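Local coordinates for protein serine protease inhibitor (Schistosoma haematobium, PDB 3STO) that probably inhibits serine-type endopeptidases by the serpin mechanism, in which an exposed reactive-centre loop baits the target protease, at residues 294-298 and 347-351; 269-273 and 381-385; 279-283 and 384-388. All coordinates share one frame; numbering follows the deposited sequence.

Contact 1. Residues 294-298 and 347-351; sequences RLPKF and KLNES
The salt bridge between K297 and E350 lies at the breach of the serpin fold, the top of β-sheet A, where the strand 339-348 runs out into the hinge of the reactive-centre loop; the corresponding lysine-glutamate pair is familiar from alpha-1-antitrypsin. E350 OE1 accepts K297 NZ at 3.1 Å through its syn lone pair, on the side of the other carboxylate oxygen. Both chains bend to meet: the lysine turns at chi3 (-49°), while the glutamate folds at chi2 (88°) and brings its carboxylate back toward the lysine. A water closes the arrangement, accepting from K297 NZ and donating to E350 OE2 at 2.7 Å. OE2 is also hydrogen-bonded to T207 OG1, so both oxygens of this buried carboxylate are engaged, which probably favours its charged form. W198 NE1 adds a bond to the carbonyl of N349 next door.

The backbones are joined unevenly where the segment 294-298 carries the chain from sheet C down into sheet A. L348 N gives a short, nearly straight bond of 2.6 Å to F298 O, whereas the return bond from F298 N to L348 O is longer, at 3.2 Å, and bent to 137° at the hydrogen. Beneath this polar layer lies the hydrophobic part of the contact. L348 lies alongside the F298 ring, its CB offset toward the rim of one face, and meets L295 at about a right angle. The same methyl, L348 CD2, touches both neighbours: F298 CE1 at 3.5 Å and L295 CD2 at 3.5 Å.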
# COMPACT_ATOMS: atom_id res chain seq x y z
N ARG A 294 4.02 -24.36 -0.25
CA ARG A 294 2.57 -24.39 -0.08
C ARG A 294 2.11 -23.06 0.42
O ARG A 294 2.68 -22.50 1.35
CB ARG A 294 2.14 -25.47 0.90
CG ARG A 294 2.72 -26.82 0.60
CD ARG A 294 1.90 -27.86 1.30
NE ARG A 294 2.55 -29.15 1.26
CZ ARG A 294 2.70 -29.91 2.33
NH1 ARG A 294 2.23 -29.50 3.50
NH2 ARG A 294 3.30 -31.08 2.22
N LEU A 295 1.03 -22.59 -0.16
CA LEU A 295 0.62 -21.23 0.03
C LEU A 295 -0.90 -21.19 -0.07
O LEU A 295 -1.47 -21.61 -1.07
CB LEU A 295 1.28 -20.31 -1.04
CG LEU A 295 1.00 -18.80 -1.02
CD1 LEU A 295 1.56 -18.18 0.28
CD2 LEU A 295 1.56 -18.05 -2.26
N PRO A 296 -1.56 -20.66 0.97
CA PRO A 296 -3.02 -20.46 0.93
C PRO A 296 -3.46 -19.50 -0.21
O PRO A 296 -2.79 -18.51 -0.52
CB PRO A 296 -3.32 -19.84 2.31
CG PRO A 296 -2.09 -20.05 3.11
CD PRO A 296 -0.96 -20.09 2.19
N LYS A 297 -4.60 -19.80 -0.82
CA LYS A 297 -5.22 -18.81 -1.66
C LYS A 297 -6.13 -17.98 -0.74
O LYS A 297 -6.81 -18.51 0.12
CB LYS A 297 -5.99 -19.44 -2.81
CG LYS A 297 -7.25 -20.08 -2.44
CD LYS A 297 -7.79 -20.87 -3.62
CE LYS A 297 -7.80 -20.05 -4.89
NZ LYS A 297 -8.59 -20.74 -5.98
N PHE A 298 -6.08 -16.66 -0.89
CA PHE A 298 -6.85 -15.78 -0.02
C PHE A 298 -7.07 -14.43 -0.66
O PHE A 298 -6.42 -14.04 -1.66
CB PHE A 298 -6.16 -15.59 1.33
CG PHE A 298 -4.81 -14.94 1.24
CD1 PHE A 298 -3.68 -15.69 0.94
CD2 PHE A 298 -4.67 -13.58 1.43
CE1 PHE A 298 -2.43 -15.08 0.85
CE2 PHE A 298 -3.41 -12.95 1.33
CZ PHE A 298 -2.30 -13.71 1.04
N LYS A 347 -5.69 -10.04 -3.36
CA LYS A 347 -6.27 -11.31 -3.79
C LYS A 347 -5.21 -12.25 -4.41
O LYS A 347 -4.65 -11.97 -5.49
CB LYS A 347 -7.42 -11.05 -4.76
CG LYS A 347 -7.90 -12.24 -5.51
CD LYS A 347 -8.97 -11.83 -6.49
CE LYS A 347 -9.34 -12.99 -7.42
NZ LYS A 347 -9.98 -12.50 -8.69
N LEU A 348 -4.93 -13.36 -3.74
CA LEU A 348 -3.95 -14.32 -4.26
C LEU A 348 -4.65 -15.60 -4.72
O LEU A 348 -5.50 -16.14 -4.03
CB LEU A 348 -2.95 -14.67 -3.16
CG LEU A 348 -1.45 -14.67 -3.38
CD1 LEU A 348 -0.95 -13.26 -3.31
CD2 LEU A 348 -0.84 -15.49 -2.25
N ASN A 349 -4.29 -16.09 -5.90
CA ASN A 349 -4.83 -17.34 -6.39
C ASN A 349 -3.76 -17.97 -7.28
O ASN A 349 -2.63 -17.49 -7.30
CB ASN A 349 -6.19 -17.14 -7.10
CG ASN A 349 -6.07 -16.31 -8.38
OD1 ASN A 349 -4.99 -16.17 -8.94
ND2 ASN A 349 -7.19 -15.77 -8.85
N GLU A 350 -4.12 -19.04 -7.99
CA GLU A 350 -3.18 -19.81 -8.82
C GLU A 350 -2.64 -19.04 -10.03
O GLU A 350 -1.56 -19.34 -10.50
CB GLU A 350 -3.83 -21.11 -9.32
CG GLU A 350 -4.12 -22.13 -8.25
CD GLU A 350 -5.50 -21.96 -7.60
OE1 GLU A 350 -6.18 -20.92 -7.86
OE2 GLU A 350 -5.90 -22.86 -6.83
N SER A 351 -3.42 -18.09 -10.53
CA SER A 351 -3.03 -17.28 -11.67
C SER A 351 -2.07 -16.16 -11.29
O SER A 351 -1.16 -15.84 -12.05
CB SER A 351 -4.25 -16.67 -12.35
OG SER A 351 -5.13 -17.67 -12.82
O HOH W 1 -8.48 -23.78 -6.87

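Contact 2. Residues 269-273 and 381-385; sequences ATELL and FICFI
A269 O, approached by two backbone N-H groups of its own helix turn and by an isoleucine of the strand, marks one end of this contact. The bonds it accepts from L272 N and L273 N are both weak, the latter 3.3 Å long, and on the strand side I382 CD1 lies 3.6 Å from the same A269 O. That methyl also meets A269 CB at 3.7 Å. With CG1 of I382 set anti to the carbonyl carbon (chi1 -83°), one branch carries CD1 to A269 while the other, CG2, reaches L273 CB at 4.2 Å, so a single side chain spans a full helical turn.

Further along the strand F384 points its ring end at the backbone of the helix. F384 CZ comes within 3.5 Å of L272 O, obliquely, and within 4.1 Å of L272 CB, while L273 N sits at the ring edge, in its plane. The helix and strand axes are 8.8 Å apart at closest and inclined by only 31°. A269 also touches V258 of the neighbouring strand, and L273 touches A396 of the strand on the other flank. This is the packing of a short helix, helix G in serpin nomenclature, on the face of β-sheet B that carries I382 and F384, the one turned away from sheet A.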
# COMPACT_ATOMS: atom_id res chain seq x y z
N ALA A 269 9.87 -11.18 12.20
CA ALA A 269 9.13 -10.89 10.99
C ALA A 269 8.40 -9.56 11.13
O ALA A 269 8.09 -8.91 10.14
CB ALA A 269 8.17 -12.00 10.68
N THR A 270 8.13 -9.16 12.37
CA THR A 270 7.44 -7.90 12.64
C THR A 270 8.33 -6.70 12.38
O THR A 270 7.87 -5.68 11.95
CB THR A 270 7.00 -7.81 14.11
OG1 THR A 270 8.06 -8.27 14.95
CG2 THR A 270 5.78 -8.65 14.33
N GLU A 271 9.62 -6.84 12.65
CA GLU A 271 10.59 -5.83 12.30
C GLU A 271 10.75 -5.53 10.76
O GLU A 271 11.12 -4.44 10.37
CB GLU A 271 11.91 -6.16 12.98
CG GLU A 271 11.78 -6.30 14.52
CD GLU A 271 11.01 -5.14 15.20
OE1 GLU A 271 11.56 -4.02 15.29
OE2 GLU A 271 9.85 -5.34 15.64
N LEU A 272 10.44 -6.48 9.90
CA LEU A 272 10.38 -6.20 8.47
C LEU A 272 9.08 -5.51 8.08
O LEU A 272 9.09 -4.68 7.18
CB LEU A 272 10.56 -7.48 7.64
CG LEU A 272 11.96 -8.06 7.62
CD1 LEU A 272 11.88 -9.49 7.18
CD2 LEU A 272 12.85 -7.28 6.71
N LEU A 273 7.98 -5.89 8.73
CA LEU A 273 6.70 -5.24 8.49
C LEU A 273 6.73 -3.76 8.97
O LEU A 273 6.27 -2.86 8.26
CB LEU A 273 5.54 -6.02 9.13
CG LEU A 273 4.15 -5.43 8.82
CD1 LEU A 273 3.76 -5.68 7.37
CD2 LEU A 273 3.07 -5.97 9.76
N PHE A 381 1.86 -15.25 8.69
CA PHE A 381 3.05 -14.85 7.97
C PHE A 381 2.98 -13.40 7.53
O PHE A 381 1.91 -12.79 7.45
CB PHE A 381 3.23 -15.74 6.75
CG PHE A 381 2.06 -15.70 5.78
CD1 PHE A 381 0.91 -16.45 6.02
CD2 PHE A 381 2.11 -14.91 4.65
CE1 PHE A 381 -0.14 -16.44 5.13
CE2 PHE A 381 1.05 -14.89 3.75
CZ PHE A 381 -0.08 -15.66 3.98
N ILE A 382 4.13 -12.85 7.21
CA ILE A 382 4.19 -11.50 6.67
C ILE A 382 4.58 -11.57 5.20
O ILE A 382 5.42 -12.38 4.80
CB ILE A 382 5.13 -10.60 7.55
CG1 ILE A 382 4.31 -10.08 8.74
CG2 ILE A 382 5.75 -9.45 6.77
CD1 ILE A 382 4.86 -10.48 10.03
N CYS A 383 3.93 -10.78 4.38
CA CYS A 383 4.26 -10.79 2.97
C CYS A 383 4.29 -9.38 2.35
O CYS A 383 3.74 -8.42 2.92
CB CYS A 383 3.34 -11.73 2.20
SG CYS A 383 1.65 -11.23 2.24
N PHE A 384 4.95 -9.27 1.20
CA PHE A 384 5.13 -7.99 0.54
C PHE A 384 5.00 -8.15 -0.95
O PHE A 384 5.33 -9.21 -1.49
CB PHE A 384 6.53 -7.48 0.80
CG PHE A 384 6.87 -7.32 2.25
CD1 PHE A 384 6.60 -6.11 2.92
CD2 PHE A 384 7.54 -8.32 2.93
CE1 PHE A 384 6.95 -5.90 4.23
CE2 PHE A 384 7.90 -8.15 4.27
CZ PHE A 384 7.61 -6.93 4.92
N ILE A 385 4.49 -7.13 -1.63
CA ILE A 385 4.81 -7.01 -3.04
C ILE A 385 6.05 -6.12 -3.06
O ILE A 385 6.00 -4.99 -2.59
CB ILE A 385 3.71 -6.39 -3.82
CG1 ILE A 385 2.49 -7.31 -3.77
CG2 ILE A 385 4.19 -6.07 -5.25
CD1 ILE A 385 1.23 -6.66 -4.32

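Contact 3. Residues 279-283 and 384-388; sequences LSEYV and FIYDQ
L279, the first residue of the segment, drops a methyl onto the face of F384. Its CG stands anti to the backbone N (chi1 -175°), which sends the branched end toward the strand, and CD2 sits 3.6 Å from the ring centroid, 17° off the normal, a CH-pi contact. L279 CD2 also touches Y386 CD1 at 3.7 Å, obliquely to that ring, as the two side chains slide past each other in opposite directions, while the other methyl, CD1, keeps to the CE2 side of the F384 ring.

S280 follows, its CB unusually close to Y386 OH at 3.0 Å, a contact rather than a hydrogen bond and short enough to be doubtful in detail; T391 touches both residues. In the serpin fold this short helix, helix H, lies across a central strand of β-sheet B, and here their axes run nearly perpendicular, at 82°, with 10.4 Å between them.

V283 lies one turn on from L279 and therefore on the same side of the helix, its N bonded to L279 O (2.8 Å). V283 covers a face of Y386: CG2 stands over the centre of that ring, 4.1 Å from its centroid, in a second CH-pi contact. Its other methyl, CG1, lies nearer the rim, at 3.5 Å from Y386 CE2, and Q388 OE1 comes in at the ring edge, in plane.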
# COMPACT_ATOMS: atom_id res chain seq x y z
N LEU A 279 14.00 -4.46 4.30
CA LEU A 279 13.63 -5.61 3.49
C LEU A 279 14.63 -5.90 2.38
O LEU A 279 15.02 -7.06 2.17
CB LEU A 279 12.21 -5.44 2.90
CG LEU A 279 11.60 -6.63 2.10
CD1 LEU A 279 11.59 -7.98 2.86
CD2 LEU A 279 10.18 -6.31 1.63
N SER A 280 15.04 -4.86 1.67
CA SER A 280 15.97 -5.00 0.55
C SER A 280 17.27 -5.68 0.93
O SER A 280 17.82 -6.41 0.12
CB SER A 280 16.24 -3.65 -0.14
OG SER A 280 16.85 -2.73 0.73
N GLU A 281 17.74 -5.45 2.16
CA GLU A 281 18.93 -6.12 2.68
C GLU A 281 18.74 -7.62 2.81
O GLU A 281 19.72 -8.36 2.69
CB GLU A 281 19.35 -5.55 4.05
CG GLU A 281 19.80 -4.08 3.98
CD GLU A 281 20.29 -3.54 5.32
OE1 GLU A 281 20.56 -4.37 6.22
OE2 GLU A 281 20.39 -2.29 5.47
N TYR A 282 17.50 -8.05 3.09
CA TYR A 282 17.16 -9.47 3.16
C TYR A 282 16.97 -10.02 1.78
O TYR A 282 17.47 -11.08 1.46
CB TYR A 282 15.93 -9.73 4.05
CG TYR A 282 16.28 -9.49 5.48
CD1 TYR A 282 16.38 -8.20 5.98
CD2 TYR A 282 16.61 -10.53 6.30
CE1 TYR A 282 16.75 -7.96 7.30
CE2 TYR A 282 16.99 -10.31 7.62
CZ TYR A 282 17.06 -9.02 8.12
OH TYR A 282 17.43 -8.79 9.44
N VAL A 283 16.24 -9.29 0.95
CA VAL A 283 15.99 -9.76 -0.40
C VAL A 283 17.29 -9.95 -1.20
O VAL A 283 17.42 -10.92 -1.97
CB VAL A 283 14.94 -8.87 -1.12
CG1 VAL A 283 14.72 -9.30 -2.58
CG2 VAL A 283 13.61 -8.94 -0.37
N PHE A 384 4.95 -9.27 1.20
CA PHE A 384 5.13 -7.99 0.54
C PHE A 384 5.00 -8.15 -0.95
O PHE A 384 5.33 -9.21 -1.49
CB PHE A 384 6.53 -7.48 0.80
CG PHE A 384 6.87 -7.32 2.25
CD1 PHE A 384 6.60 -6.11 2.92
CD2 PHE A 384 7.54 -8.32 2.93
CE1 PHE A 384 6.95 -5.90 4.23
CE2 PHE A 384 7.90 -8.15 4.27
CZ PHE A 384 7.61 -6.93 4.92
N ILE A 385 4.49 -7.13 -1.63
CA ILE A 385 4.81 -7.01 -3.04
C ILE A 385 6.05 -6.12 -3.06
O ILE A 385 6.00 -4.99 -2.59
CB ILE A 385 3.71 -6.39 -3.82
CG1 ILE A 385 2.49 -7.31 -3.77
CG2 ILE A 385 4.19 -6.07 -5.25
CD1 ILE A 385 1.23 -6.66 -4.32
N TYR A 386 7.18 -6.66 -3.50
CA TYR A 386 8.44 -5.96 -3.39
C TYR A 386 8.82 -5.42 -4.77
O TYR A 386 8.68 -6.13 -5.77
CB TYR A 386 9.52 -6.92 -2.86
CG TYR A 386 10.93 -6.37 -2.79
CD1 TYR A 386 11.28 -5.43 -1.84
CD2 TYR A 386 11.92 -6.81 -3.67
CE1 TYR A 386 12.56 -4.93 -1.75
CE2 TYR A 386 13.21 -6.31 -3.60
CZ TYR A 386 13.53 -5.35 -2.64
OH TYR A 386 14.82 -4.85 -2.54
N ASP A 387 9.28 -4.17 -4.80
CA ASP A 387 9.69 -3.50 -6.05
C ASP A 387 11.21 -3.54 -6.22
O ASP A 387 11.95 -2.96 -5.42
CB ASP A 387 9.18 -2.08 -6.07
CG ASP A 387 9.43 -1.38 -7.40
OD1 ASP A 387 10.47 -1.61 -8.06
OD2 ASP A 387 8.57 -0.56 -7.77
N GLN A 388 11.70 -4.22 -7.27
CA GLN A 388 13.13 -4.54 -7.36
C GLN A 388 13.93 -3.37 -7.88
O GLN A 388 15.14 -3.33 -7.75
CB GLN A 388 13.39 -5.79 -8.20
CG GLN A 388 12.63 -6.99 -7.71
CD GLN A 388 13.50 -8.21 -7.55
OE1 GLN A 388 14.51 -8.21 -6.82
NE2 GLN A 388 13.12 -9.27 -8.24

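How the contacts relate
Contacts 2 and 3 are neighbours on one strand, 381-387: their centres lie 10 Å apart, they share F384 and I385, and the consecutive helices 269-273 and 279-283 touch each other, L272 CD2 lying against L279 CA. Contact 1 is farther off, its centre about 17 Å from that of contact 2 and 20 Å from that of contact 3. Along the chain it is nested inside the loops both of them close. It meets contact 2 through packing of F298 on F381, which projects from strand 381-387 away from helix 269-273. The sheet B core thus has helices on one side and, on the other, the upper part of sheet A, whose breach is where a serpin loop would begin to insert.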